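PDB 4ND3: lactate dehydrogenase, adjacent gene encodes predicted malate dehydrogenase from Cryptosporidium parvum, which probably catalyses the NAD-dependent interconversion of (S)-lactate and pyruvate, as in other L-lactate dehydrogenases. Local coordinates for residues A[8-13]-A[32-37]; A[78-83]-A[98-103]; A[92-97]-A[121-126]. All blocks are in the same frame, centred on the assembly; numbering follows the deposited sequence.

Contact 1: residues A[8-13]-A[32-37]; sequences AVIGSG and VLFDIA. With NAD (nicotinamide-adenine-dinucleotide), chain C.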
# COMPACT_ATOMS: atom_id res chain seq x y z
N ALA A 8 11.27 -18.41 5.66
CA ALA A 8 11.05 -19.83 5.40
C ALA A 8 9.72 -20.25 6.01
O ALA A 8 9.49 -20.06 7.21
CB ALA A 8 12.17 -20.66 5.98
N VAL A 9 8.85 -20.81 5.18
CA VAL A 9 7.58 -21.34 5.64
C VAL A 9 7.64 -22.87 5.64
O VAL A 9 7.70 -23.50 4.58
CB VAL A 9 6.42 -20.85 4.75
CG1 VAL A 9 5.09 -21.35 5.30
CG2 VAL A 9 6.42 -19.33 4.66
N ILE A 10 7.63 -23.46 6.84
CA ILE A 10 7.74 -24.91 6.99
C ILE A 10 6.35 -25.51 7.08
O ILE A 10 5.69 -25.44 8.12
CB ILE A 10 8.56 -25.30 8.23
CG1 ILE A 10 9.83 -24.45 8.35
CG2 ILE A 10 8.90 -26.79 8.18
CD1 ILE A 10 10.70 -24.42 7.12
N GLY A 11 5.91 -26.11 5.98
CA GLY A 11 4.54 -26.58 5.84
C GLY A 11 3.84 -25.67 4.86
O GLY A 11 3.62 -24.49 5.15
N SER A 12 3.50 -26.21 3.70
CA SER A 12 2.92 -25.44 2.61
C SER A 12 1.48 -25.86 2.36
O SER A 12 1.03 -25.93 1.22
CB SER A 12 3.77 -25.60 1.36
OG SER A 12 5.12 -25.26 1.64
N GLY A 13 0.76 -26.13 3.44
CA GLY A 13 -0.67 -26.40 3.36
C GLY A 13 -1.47 -25.12 3.28
O GLY A 13 -1.02 -24.13 2.70
N VAL A 32 10.63 -19.09 1.05
CA VAL A 32 10.91 -20.50 0.75
C VAL A 32 9.78 -21.34 1.34
O VAL A 32 9.65 -21.43 2.56
CB VAL A 32 12.26 -20.94 1.35
CG1 VAL A 32 12.49 -22.43 1.11
CG2 VAL A 32 13.39 -20.12 0.76
N LEU A 33 8.96 -21.92 0.48
CA LEU A 33 7.91 -22.84 0.90
C LEU A 33 8.47 -24.26 1.01
O LEU A 33 8.81 -24.87 -0.01
CB LEU A 33 6.74 -22.83 -0.09
CG LEU A 33 5.67 -21.75 0.09
CD1 LEU A 33 4.84 -21.62 -1.18
CD2 LEU A 33 4.78 -22.06 1.28
N PHE A 34 8.56 -24.77 2.23
CA PHE A 34 9.06 -26.13 2.49
C PHE A 34 7.91 -27.07 2.79
O PHE A 34 6.99 -26.73 3.55
CB PHE A 34 10.04 -26.11 3.67
CG PHE A 34 10.58 -27.48 4.05
CD1 PHE A 34 11.82 -27.90 3.61
CD2 PHE A 34 9.84 -28.33 4.88
CE1 PHE A 34 12.32 -29.15 3.96
CE2 PHE A 34 10.33 -29.58 5.23
CZ PHE A 34 11.58 -29.99 4.78
N ASP A 35 7.95 -28.26 2.20
CA ASP A 35 7.01 -29.33 2.55
C ASP A 35 7.59 -30.70 2.18
O ASP A 35 8.42 -30.80 1.28
CB ASP A 35 5.66 -29.11 1.85
CG ASP A 35 4.50 -29.69 2.64
OD1 ASP A 35 4.48 -30.91 2.87
OD2 ASP A 35 3.59 -28.91 3.01
N ILE A 36 7.15 -31.73 2.89
CA ILE A 36 7.55 -33.11 2.58
C ILE A 36 6.68 -33.73 1.50
O ILE A 36 7.08 -34.71 0.87
CB ILE A 36 7.55 -34.02 3.83
CG1 ILE A 36 6.14 -34.11 4.44
CG2 ILE A 36 8.56 -33.51 4.84
CD1 ILE A 36 5.98 -35.24 5.43
N ALA A 37 5.49 -33.18 1.28
CA ALA A 37 4.58 -33.67 0.25
C ALA A 37 5.08 -33.26 -1.12
O ALA A 37 5.26 -32.07 -1.40
CB ALA A 37 3.17 -33.15 0.48
PA NAD C . -2.74 -28.22 6.41
O1A NAD C . -3.44 -27.48 5.31
O2A NAD C . -3.08 -29.65 6.67
O5B NAD C . -1.17 -28.09 6.16
C5B NAD C . -0.21 -28.79 6.94
C4B NAD C . 0.99 -29.05 6.04
O4B NAD C . 2.07 -29.57 6.80
C3B NAD C . 0.69 -30.07 4.94
O3B NAD C . 0.88 -29.48 3.65
C2B NAD C . 1.69 -31.19 5.18
O2B NAD C . 2.21 -31.77 3.98
C1B NAD C . 2.77 -30.49 5.97
N9A NAD C . 3.62 -31.42 6.76
C8A NAD C . 3.24 -32.55 7.38
N7A NAD C . 4.29 -33.13 8.00
C5A NAD C . 5.37 -32.36 7.78
C6A NAD C . 6.79 -32.39 8.16
N6A NAD C . 7.30 -33.40 8.92
N1A NAD C . 7.57 -31.38 7.72
C2A NAD C . 7.09 -30.37 6.97
N3A NAD C . 5.81 -30.28 6.59
C4A NAD C . 4.91 -31.23 6.96
O3 NAD C . -2.86 -27.45 7.84
PN NAD C . -3.21 -25.88 8.02
O1N NAD C . -4.69 -25.69 7.81
O2N NAD C . -2.25 -25.04 7.23
O5D NAD C . -2.86 -25.71 9.57
C5D NAD C . -1.51 -25.89 10.00
C4D NAD C . -1.46 -25.95 11.53
O4D NAD C . -1.80 -24.66 12.06
C3D NAD C . -2.45 -26.94 12.13
O3D NAD C . -1.81 -27.66 13.17
C2D NAD C . -3.56 -26.06 12.69
O2D NAD C . -4.26 -26.64 13.80
C1D NAD C . -2.77 -24.83 13.10
N1N NAD C . -3.51 -23.58 13.28
C2N NAD C . -3.07 -22.77 14.25
C3N NAD C . -3.67 -21.55 14.51
C7N NAD C . -3.15 -20.66 15.61
O7N NAD C . -3.86 -19.74 15.99
N7N NAD C . -1.94 -20.84 16.14
C4N NAD C . -4.76 -21.17 13.74
C5N NAD C . -5.21 -22.02 12.73
C6N NAD C . -4.56 -23.23 12.51
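V32 pairs with A8 within the parallel ladder of strands 6-10 and 30-34, and its carbonyl O takes the amide of V9 (V9 N to V32 O 2.8 Å). One residue on, L33 lies beside V9, both pointing the same way, and runs its CD2 branch to within 3.2 Å of S12 OG. F34 returns the ladder with its own amide, F34 N to V9 O being 2.8 Å. Its carbonyl O is gripped from the glycine turn instead: G11 N donates at 2.7 Å from F34 O, and S12 OG adds a weak bond. The ring of F34, with CG anti to the backbone N (chi1 178°), has CD2 3.8 Å from I10 CG2 and turns its edge, in plane, to C2A of the adenine. D35, just past the end of the strand, is the acidic residue that grips the adenosine ribose in NAD-binding Rossmann folds. Its OD2 accepts S12 N at 2.8 Å, on the anti side of the carboxylate, and the ribose hydroxyl O3B of NAD at 2.8 Å, while OD1 takes O2B of NAD at 2.7 Å. This two-oxygen hold on the adenosine ribose suits NAD rather than its 2'-phosphate relative. OD1 further accepts A37 N, an Asx turn that fixes the carboxylate. I36 then lays its side chain over one face of the adenine. G11 and G13 fit the GxGxxG pattern of the Rossmann nucleotide loop; G13, at the N-cap position of helix 14-26, sets its CA against NAD O5B. Strand 6-10 sits between strands 30-34 and 75-78, and strand 61-64 flanks strand 30-34, V32 and F34 touching T64; helix 14-26 covers V9 and L33, P41 of helix 40-55 closes over S12, L33 and D35, and the ring of Y67 stacks with that of F34.

Contact 2: residues A[78-83]-A[98-103]; sequences ITASIP and ARILDS. With NAD (nicotinamide-adenine-dinucleotide), chain C.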
# COMPACT_ATOMS: atom_id res chain seq x y z
N ILE A 78 6.51 -21.90 11.24
CA ILE A 78 6.21 -23.34 11.27
C ILE A 78 4.71 -23.61 11.25
O ILE A 78 4.02 -23.37 12.25
CB ILE A 78 6.82 -24.01 12.52
CG1 ILE A 78 8.31 -23.69 12.64
CG2 ILE A 78 6.60 -25.52 12.46
CD1 ILE A 78 8.92 -24.12 13.95
N THR A 79 4.21 -24.12 10.13
CA THR A 79 2.81 -24.49 10.00
C THR A 79 2.61 -26.01 9.91
O THR A 79 1.48 -26.49 9.83
CB THR A 79 2.18 -23.84 8.75
OG1 THR A 79 2.50 -24.61 7.58
CG2 THR A 79 2.67 -22.41 8.56
N ALA A 80 3.71 -26.76 9.93
CA ALA A 80 3.70 -28.20 9.67
C ALA A 80 2.85 -28.96 10.68
O ALA A 80 2.98 -28.75 11.88
CB ALA A 80 5.13 -28.74 9.68
N SER A 81 2.00 -29.84 10.18
CA SER A 81 1.04 -30.55 11.01
C SER A 81 0.55 -31.85 10.37
O SER A 81 0.55 -31.98 9.15
CB SER A 81 -0.17 -29.64 11.29
OG SER A 81 -1.17 -30.33 12.01
N ILE A 82 0.14 -32.79 11.22
CA ILE A 82 -0.54 -34.01 10.76
C ILE A 82 -1.91 -33.66 10.18
O ILE A 82 -2.48 -32.64 10.54
CB ILE A 82 -0.69 -35.06 11.90
CG1 ILE A 82 -1.60 -34.54 13.03
CG2 ILE A 82 0.68 -35.44 12.45
CD1 ILE A 82 -1.90 -35.58 14.09
N PRO A 83 -2.43 -34.50 9.27
CA PRO A 83 -3.66 -34.13 8.57
C PRO A 83 -4.92 -34.23 9.42
O PRO A 83 -4.93 -34.89 10.45
CB PRO A 83 -3.72 -35.12 7.40
CG PRO A 83 -2.92 -36.30 7.85
CD PRO A 83 -1.85 -35.76 8.75
N ALA A 98 4.21 -32.84 17.87
CA ALA A 98 5.44 -32.80 18.66
C ALA A 98 6.58 -33.49 17.90
O ALA A 98 7.71 -32.99 17.88
CB ALA A 98 5.23 -33.46 20.01
N ARG A 99 6.28 -34.63 17.27
CA ARG A 99 7.28 -35.39 16.52
C ARG A 99 7.69 -34.66 15.25
O ARG A 99 8.86 -34.67 14.87
CB ARG A 99 6.78 -36.80 16.19
CG ARG A 99 6.42 -37.63 17.41
CD ARG A 99 7.65 -38.15 18.16
NE ARG A 99 7.89 -39.57 17.89
CZ ARG A 99 8.75 -40.06 17.00
NH1 ARG A 99 9.50 -39.27 16.25
NH2 ARG A 99 8.86 -41.38 16.87
N ILE A 100 6.74 -34.01 14.58
CA ILE A 100 7.06 -33.17 13.43
C ILE A 100 8.03 -32.07 13.83
O ILE A 100 9.04 -31.87 13.17
CB ILE A 100 5.79 -32.56 12.79
CG1 ILE A 100 4.98 -33.65 12.10
CG2 ILE A 100 6.17 -31.47 11.79
CD1 ILE A 100 3.61 -33.20 11.64
N LEU A 101 7.73 -31.37 14.92
CA LEU A 101 8.58 -30.26 15.38
C LEU A 101 9.99 -30.70 15.80
O LEU A 101 10.92 -29.91 15.71
CB LEU A 101 7.91 -29.47 16.51
CG LEU A 101 7.14 -28.22 16.06
CD1 LEU A 101 6.14 -28.53 14.96
CD2 LEU A 101 6.44 -27.58 17.25
N ASP A 102 10.13 -31.94 16.25
CA ASP A 102 11.46 -32.51 16.48
C ASP A 102 12.28 -32.44 15.20
O ASP A 102 13.42 -31.99 15.20
CB ASP A 102 11.39 -33.98 16.95
CG ASP A 102 10.79 -34.13 18.34
OD1 ASP A 102 10.18 -35.18 18.62
OD2 ASP A 102 10.92 -33.19 19.15
N SER A 103 11.67 -32.87 14.09
CA SER A 103 12.32 -32.85 12.79
C SER A 103 12.60 -31.41 12.32
O SER A 103 13.69 -31.11 11.84
CB SER A 103 11.46 -33.58 11.75
OG SER A 103 12.13 -33.67 10.51
PA NAD C . -2.74 -28.22 6.41
O1A NAD C . -3.44 -27.48 5.31
O2A NAD C . -3.08 -29.65 6.67
O5B NAD C . -1.17 -28.09 6.16
C5B NAD C . -0.21 -28.79 6.94
C4B NAD C . 0.99 -29.05 6.04
O4B NAD C . 2.07 -29.57 6.80
C3B NAD C . 0.69 -30.07 4.94
O3B NAD C . 0.88 -29.48 3.65
C2B NAD C . 1.69 -31.19 5.18
O2B NAD C . 2.21 -31.77 3.98
C1B NAD C . 2.77 -30.49 5.97
N9A NAD C . 3.62 -31.42 6.76
C8A NAD C . 3.24 -32.55 7.38
N7A NAD C . 4.29 -33.13 8.00
C5A NAD C . 5.37 -32.36 7.78
C6A NAD C . 6.79 -32.39 8.16
N6A NAD C . 7.30 -33.40 8.92
N1A NAD C . 7.57 -31.38 7.72
C2A NAD C . 7.09 -30.37 6.97
N3A NAD C . 5.81 -30.28 6.59
C4A NAD C . 4.91 -31.23 6.96
O3 NAD C . -2.86 -27.45 7.84
PN NAD C . -3.21 -25.88 8.02
O1N NAD C . -4.69 -25.69 7.81
O2N NAD C . -2.25 -25.04 7.23
O5D NAD C . -2.86 -25.71 9.57
C5D NAD C . -1.51 -25.89 10.00
C4D NAD C . -1.46 -25.95 11.53
O4D NAD C . -1.80 -24.66 12.06
C3D NAD C . -2.45 -26.94 12.13
O3D NAD C . -1.81 -27.66 13.17
C2D NAD C . -3.56 -26.06 12.69
O2D NAD C . -4.26 -26.64 13.80
C1D NAD C . -2.77 -24.83 13.10
N1N NAD C . -3.51 -23.58 13.28
C2N NAD C . -3.07 -22.77 14.25
C3N NAD C . -3.67 -21.55 14.51
C7N NAD C . -3.15 -20.66 15.61
O7N NAD C . -3.86 -19.74 15.99
N7N NAD C . -1.94 -20.84 16.14
C4N NAD C . -4.76 -21.17 13.74
C5N NAD C . -5.21 -22.02 12.73
C6N NAD C . -4.56 -23.23 12.51
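S81 and I100 bring the two backbones nearest, their CA atoms 7.0 Å apart, where the irregular chain leaving strand 75-78 runs past one side of helix 94-111. I100 carries most of the meeting. Its CG1 stands beside the backbone N (chi1 -70°), which leaves the CG2 branch anti to that N and resting on A80 CB at 3.6 Å. The longer branch is extended (chi2 170°) and delivers CD1 to the peptide between S81 and I82, 3.5 Å from I82 N, with I82 CG2 3.8 Å away from that same CD1. Next to it on the helix, L101 sends CD1 obliquely across to I78 CG2 at 3.9 Å, so the end of the strand is held as well as the loop. The adenine of NAD shares this surface: A80 CB sits over the base, 3.5 Å from N3A of NAD, and I100 CG2 lies 3.6 Å from N6A of NAD. S81 points its side chain the other way, where OG forms a hydrogen bond of 3.0 Å with the nicotinamide ribose hydroxyl O3D of NAD and is itself bonded to N97; its amide makes a weak bond to O4B. With no hydrogen bond between the two segments, cohesion rests on van der Waals packing of methyl groups, partly against a peptide group, and A80 and I100 together line one face of the adenine.

Contact 3: residues A[92-97]-A[121-126]; sequences ELLFGN and TNPLDV. With NAD (nicotinamide-adenine-dinucleotide), chain C; 2OP ((2S)-2-hydroxypropanoic acid), chain D.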
# COMPACT_ATOMS: atom_id res chain seq x y z
N GLU A 92 -5.69 -32.66 20.50
CA GLU A 92 -5.76 -33.95 19.82
C GLU A 92 -4.58 -34.18 18.87
O GLU A 92 -4.19 -35.32 18.61
CB GLU A 92 -7.06 -34.07 19.03
CG GLU A 92 -8.32 -34.14 19.89
CD GLU A 92 -9.58 -33.86 19.09
OE1 GLU A 92 -10.57 -33.38 19.69
OE2 GLU A 92 -9.58 -34.09 17.87
N LEU A 93 -4.01 -33.09 18.35
CA LEU A 93 -2.86 -33.16 17.45
C LEU A 93 -1.51 -33.21 18.18
O LEU A 93 -0.46 -33.20 17.53
CB LEU A 93 -2.86 -31.95 16.51
CG LEU A 93 -4.14 -31.64 15.72
CD1 LEU A 93 -3.98 -30.33 14.97
CD2 LEU A 93 -4.48 -32.77 14.76
N LEU A 94 -1.54 -33.26 19.51
CA LEU A 94 -0.34 -33.11 20.34
C LEU A 94 0.80 -34.07 20.00
O LEU A 94 1.93 -33.64 19.78
CB LEU A 94 -0.71 -33.29 21.82
CG LEU A 94 0.43 -33.33 22.84
CD1 LEU A 94 1.19 -32.02 22.84
CD2 LEU A 94 -0.12 -33.64 24.22
N PHE A 95 0.50 -35.37 19.98
CA PHE A 95 1.55 -36.38 19.85
C PHE A 95 2.20 -36.34 18.47
O PHE A 95 3.43 -36.37 18.35
CB PHE A 95 1.00 -37.78 20.15
CG PHE A 95 0.53 -37.95 21.58
CD1 PHE A 95 -0.77 -38.35 21.85
CD2 PHE A 95 1.39 -37.69 22.64
CE1 PHE A 95 -1.20 -38.51 23.16
CE2 PHE A 95 0.96 -37.84 23.95
CZ PHE A 95 -0.34 -38.25 24.21
N GLY A 96 1.37 -36.26 17.43
CA GLY A 96 1.87 -36.21 16.06
C GLY A 96 2.70 -34.98 15.75
O GLY A 96 3.77 -35.07 15.17
N ASN A 97 2.22 -33.81 16.18
CA ASN A 97 2.89 -32.56 15.85
C ASN A 97 4.15 -32.30 16.67
O ASN A 97 5.06 -31.62 16.19
CB ASN A 97 1.91 -31.39 15.93
CG ASN A 97 0.87 -31.45 14.84
OD1 ASN A 97 1.00 -32.22 13.88
ND2 ASN A 97 -0.18 -30.64 14.96
N THR A 121 1.74 -24.23 14.36
CA THR A 121 1.32 -25.60 14.65
C THR A 121 0.64 -25.76 16.02
O THR A 121 1.19 -25.37 17.05
CB THR A 121 2.54 -26.54 14.58
OG1 THR A 121 3.18 -26.39 13.30
CG2 THR A 121 2.14 -27.99 14.79
N ASN A 122 -0.56 -26.35 16.02
CA ASN A 122 -1.30 -26.64 17.26
C ASN A 122 -0.88 -27.98 17.88
O ASN A 122 -0.38 -28.86 17.16
CB ASN A 122 -2.81 -26.66 16.99
CG ASN A 122 -3.44 -25.29 17.17
OD1 ASN A 122 -3.08 -24.54 18.07
ND2 ASN A 122 -4.41 -24.98 16.31
N PRO A 123 -1.07 -28.14 19.21
CA PRO A 123 -1.58 -27.17 20.18
C PRO A 123 -0.53 -26.12 20.51
O PRO A 123 0.50 -26.43 21.12
CB PRO A 123 -1.90 -28.03 21.41
CG PRO A 123 -0.98 -29.20 21.30
CD PRO A 123 -0.78 -29.45 19.84
N LEU A 124 -0.81 -24.89 20.10
CA LEU A 124 0.19 -23.83 19.95
C LEU A 124 1.18 -23.66 21.11
O LEU A 124 2.39 -23.79 20.91
CB LEU A 124 -0.52 -22.50 19.68
CG LEU A 124 0.30 -21.26 19.32
CD1 LEU A 124 0.83 -20.52 20.55
CD2 LEU A 124 1.43 -21.60 18.36
N ASP A 125 0.68 -23.37 22.30
CA ASP A 125 1.56 -23.01 23.43
C ASP A 125 2.51 -24.14 23.82
O ASP A 125 3.68 -23.90 24.11
CB ASP A 125 0.73 -22.58 24.63
CG ASP A 125 -0.18 -21.41 24.31
OD1 ASP A 125 0.27 -20.25 24.41
OD2 ASP A 125 -1.34 -21.66 23.93
N VAL A 126 2.01 -25.37 23.79
CA VAL A 126 2.84 -26.55 24.09
C VAL A 126 3.86 -26.81 22.98
O VAL A 126 5.01 -27.15 23.25
CB VAL A 126 1.96 -27.80 24.34
CG1 VAL A 126 2.82 -29.02 24.64
CG2 VAL A 126 0.99 -27.54 25.48
PA NAD C . -2.74 -28.22 6.41
O1A NAD C . -3.44 -27.48 5.31
O2A NAD C . -3.08 -29.65 6.67
O5B NAD C . -1.17 -28.09 6.16
C5B NAD C . -0.21 -28.79 6.94
C4B NAD C . 0.99 -29.05 6.04
O4B NAD C . 2.07 -29.57 6.80
C3B NAD C . 0.69 -30.07 4.94
O3B NAD C . 0.88 -29.48 3.65
C2B NAD C . 1.69 -31.19 5.18
O2B NAD C . 2.21 -31.77 3.98
C1B NAD C . 2.77 -30.49 5.97
N9A NAD C . 3.62 -31.42 6.76
C8A NAD C . 3.24 -32.55 7.38
N7A NAD C . 4.29 -33.13 8.00
C5A NAD C . 5.37 -32.36 7.78
C6A NAD C . 6.79 -32.39 8.16
N6A NAD C . 7.30 -33.40 8.92
N1A NAD C . 7.57 -31.38 7.72
C2A NAD C . 7.09 -30.37 6.97
N3A NAD C . 5.81 -30.28 6.59
C4A NAD C . 4.91 -31.23 6.96
O3 NAD C . -2.86 -27.45 7.84
PN NAD C . -3.21 -25.88 8.02
O1N NAD C . -4.69 -25.69 7.81
O2N NAD C . -2.25 -25.04 7.23
O5D NAD C . -2.86 -25.71 9.57
C5D NAD C . -1.51 -25.89 10.00
C4D NAD C . -1.46 -25.95 11.53
O4D NAD C . -1.80 -24.66 12.06
C3D NAD C . -2.45 -26.94 12.13
O3D NAD C . -1.81 -27.66 13.17
C2D NAD C . -3.56 -26.06 12.69
O2D NAD C . -4.26 -26.64 13.80
C1D NAD C . -2.77 -24.83 13.10
N1N NAD C . -3.51 -23.58 13.28
C2N NAD C . -3.07 -22.77 14.25
C3N NAD C . -3.67 -21.55 14.51
C7N NAD C . -3.15 -20.66 15.61
O7N NAD C . -3.86 -19.74 15.99
N7N NAD C . -1.94 -20.84 16.14
C4N NAD C . -4.76 -21.17 13.74
C5N NAD C . -5.21 -22.02 12.73
C6N NAD C . -4.56 -23.23 12.51
C 2OP D . -8.04 -21.60 15.38
O 2OP D . -7.95 -20.91 16.41
CB 2OP D . -8.05 -24.07 15.60
OHN 2OP D . -6.13 -22.74 16.21
CA 2OP D . -7.21 -22.84 15.29
OXT 2OP D . -8.78 -21.29 14.42
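N97 reaches from the first turns of helix 94-111 and points its amide N-H at the carbonyl of N122: the donor N97 ND2 is 2.8 Å from N122 O, the bond is almost straight (178°), and the acceptor lies practically in the amide plane of N97. T121 crosses N97 obliquely, bringing its CG2 methyl to 3.5 Å from N97 ND2, while T121 OG1 bonds to A80 O. The N97 amide also serves the preceding loop: OD1 accepts I82 N, while the second bond of ND2 goes to S81 OG.

N122 carries its own amide on into the active site. Its ND2 donates to NAD O2D at 3.0 Å and to the lactate hydroxyl, OHN of 2OP, at 2.8 Å, bridging cofactor and substrate; R90, R153 and H177 are also hydrogen-bonded to the lactate. What sets the amide is an Asx turn: N122 OD1 accepts L124 N at 3.1 Å, in the carbonyl plane and on a lone pair. This is the loop after strand 116-119 of the Rossmann fold, where the cis peptide before P123 and its N-cap position start helix 124-135.

L93 lays its CB beside N122 O and its CD1 near the nicotinamide ribose. L94, with CG anti to the backbone N (chi1 173°), extends across both P123 and V126 at about a right angle, its CD1 3.9 Å from P123 CG and 3.9 Å from V126 CG1. P123 CD also packs 3.7 Å from L94 CA, and I309 of helix 293-314 lies against both L94 and V126.

In the fold
From the N terminus, contact 1 comes first, closing the beta-alpha-beta unit of strand 6-10, helix 14-26 and strand 30-34. It is complete before contact 2 opens. Contact 2 ties the loop after strand 75-78 back onto helix 94-111, and contact 3 then joins the start of that helix to the loop following strand 116-119. Their segments alternate along the chain, so contacts 2 and 3 cross and share helix 94-111. Contacts 1 and 2 touch through I10, at the end of its strand, and T79, just past strand 75-78; contacts 1 and 3 do not touch, but the cofactor reaches both. All three lie at the C-terminal ends of the strands of one parallel sheet, where the cofactor binds.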